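Transcriptional regulator (GntR family) (PDB 3DDV) probably binds operator DNA to regulate transcription in response to a small-molecule effector, as in other GntR-family regulators that carry a UTRA domain. Local coordinates at residues B[119-122]-B[126-129]. Sequence-based numbering, arbitrary orientation.
Sequences SYFE and PFEY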
loop_
_atom_site.group_PDB
_atom_site.type_symbol
_atom_site.label_atom_id
_atom_site.label_comp_id
_atom_site.label_asym_id
_atom_site.label_seq_id
_atom_site.Cartn_x
_atom_site.Cartn_y
_atom_site.Cartn_z
ATOM N N SER B 119 7.358 19.053 17.652
ATOM C CA SER B 119 8.629 18.628 18.190
ATOM C C SER B 119 8.536 18.645 19.688
ATOM O O SER B 119 7.841 19.489 20.280
ATOM C CB SER B 119 9.755 19.574 17.783
ATOM O OG SER B 119 9.845 19.680 16.382
ATOM N N TYR B 120 9.269 17.730 20.310
ATOM C CA TYR B 120 9.132 17.500 21.736
ATOM C C TYR B 120 10.465 17.528 22.466
ATOM O O TYR B 120 11.510 17.225 21.895
ATOM C CB TYR B 120 8.494 16.128 21.960
ATOM C CG TYR B 120 7.178 15.942 21.290
ATOM C CD1 TYR B 120 5.999 16.110 21.993
ATOM C CD2 TYR B 120 7.110 15.598 19.961
ATOM C CE1 TYR B 120 4.767 15.931 21.382
ATOM C CE2 TYR B 120 5.891 15.435 19.335
ATOM C CZ TYR B 120 4.729 15.596 20.050
ATOM O OH TYR B 120 3.525 15.433 19.426
ATOM N N PHE B 121 10.433 17.835 23.755
ATOM C CA PHE B 121 11.615 17.595 24.561
ATOM C C PHE B 121 11.780 16.089 24.843
ATOM O O PHE B 121 10.796 15.312 24.835
ATOM C CB PHE B 121 11.571 18.405 25.865
ATOM C CG PHE B 121 11.788 19.877 25.658
ATOM C CD1 PHE B 121 12.731 20.342 24.729
ATOM C CD2 PHE B 121 11.067 20.803 26.378
ATOM C CE1 PHE B 121 12.955 21.719 24.542
ATOM C CE2 PHE B 121 11.274 22.171 26.196
ATOM C CZ PHE B 121 12.222 22.631 25.285
ATOM N N GLU B 122 13.021 15.689 25.119
ATOM C CA GLU B 122 13.281 14.345 25.623
ATOM C C GLU B 122 12.335 13.994 26.749
ATOM O O GLU B 122 12.092 12.835 26.961
ATOM C CB GLU B 122 14.741 14.165 26.047
ATOM C CG GLU B 122 15.659 14.228 24.826
ATOM C CD GLU B 122 17.078 13.748 25.073
ATOM O OE1 GLU B 122 17.518 13.808 26.248
ATOM O OE2 GLU B 122 17.750 13.345 24.087
ATOM N N PRO B 126 5.776 19.047 24.271
ATOM C CA PRO B 126 5.804 19.794 23.012
ATOM C C PRO B 126 6.444 21.162 23.159
ATOM O O PRO B 126 6.200 21.861 24.149
ATOM C CB PRO B 126 4.333 19.987 22.679
ATOM C CG PRO B 126 3.587 18.953 23.491
ATOM C CD PRO B 126 4.418 18.641 24.674
ATOM N N PHE B 127 7.235 21.564 22.179
ATOM C CA PHE B 127 7.729 22.904 22.200
ATOM C C PHE B 127 7.568 23.643 20.884
ATOM O O PHE B 127 7.980 24.782 20.773
ATOM C CB PHE B 127 9.173 22.911 22.700
ATOM C CG PHE B 127 10.155 22.369 21.732
ATOM C CD1 PHE B 127 10.720 23.194 20.773
ATOM C CD2 PHE B 127 10.552 21.040 21.790
ATOM C CE1 PHE B 127 11.651 22.696 19.866
ATOM C CE2 PHE B 127 11.471 20.535 20.894
ATOM C CZ PHE B 127 12.029 21.354 19.915
ATOM N N GLU B 128 6.916 23.051 19.910
ATOM C CA GLU B 128 6.909 23.621 18.591
ATOM C C GLU B 128 5.743 23.024 17.813
ATOM O O GLU B 128 5.551 21.800 17.835
ATOM C CB GLU B 128 8.202 23.204 17.931
ATOM C CG GLU B 128 8.761 24.204 17.067
ATOM C CD GLU B 128 10.034 23.751 16.291
ATOM O OE1 GLU B 128 10.244 22.513 15.985
ATOM O OE2 GLU B 128 10.780 24.719 15.940
ATOM N N TYR B 129 4.959 23.849 17.130
ATOM C CA TYR B 129 4.015 23.326 16.143
ATOM C C TYR B 129 4.248 24.123 14.885
ATOM O O TYR B 129 4.004 25.304 14.834
ATOM C CB TYR B 129 2.586 23.508 16.637
ATOM C CG TYR B 129 1.543 23.122 15.633
ATOM C CD1 TYR B 129 1.739 22.062 14.785
ATOM C CD2 TYR B 129 0.339 23.794 15.561
ATOM C CE1 TYR B 129 0.781 21.688 13.871
ATOM C CE2 TYR B 129 -0.646 23.401 14.655
ATOM C CZ TYR B 129 -0.398 22.352 13.806
ATOM O OH TYR B 129 -1.324 21.959 12.873
#
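Ser-119 does most of the polar work across to Phe-127 and Glu-128. Its carbonyl O takes the amide N of Phe-127 at 2.9 Å in a nearly straight bond (168° at the hydrogen), and Pro-126 CA makes a CA-H...O contact with the same Ser-119 O, 3.4 Å away. The return bond, Ser-119 N to Glu-128 O, is long and loose at 3.3 Å. On the same side of the sheet as the Glu-128 side chain, Ser-119 OG donates to Glu-128 OE1 at 2.9 Å, approaching that oxygen almost head-on. The same OE1 is hydrogen-bonded by Tyr-73 OH from helix 72-80 and weakly by Gln-117 NE2, so this buried carboxylate oxygen has several donors, which would probably help stabilise a negative charge.

The contact lies beside the turn of the beta hairpin formed by strands 111-121 and 126-135, in the antiparallel sheet of the UTRA domain. Phe-127 and Glu-128 together lie opposite Ser-119, consistent with a classic beta bulge. Pro-126, which has no N-H to give, sits at a non-hydrogen-bonded position; the backbone of Tyr-120 instead bonds to Gly-85 and His-86 on the neighbouring strand. The Tyr-120 ring leans against the proline, CE1 3.9 Å from Pro-126 CG.

A chi1 of 72° swings the Phe-127 ring back across the hairpin. Phe-127 CZ reaches Ser-119 CB at 3.6 Å, and the ring edge meets the Tyr-120 peptide. One face makes an offset stack with Phe-121, centroids 4.8 Å apart and planes 15° from parallel. Phe-121 also stacks with His-82.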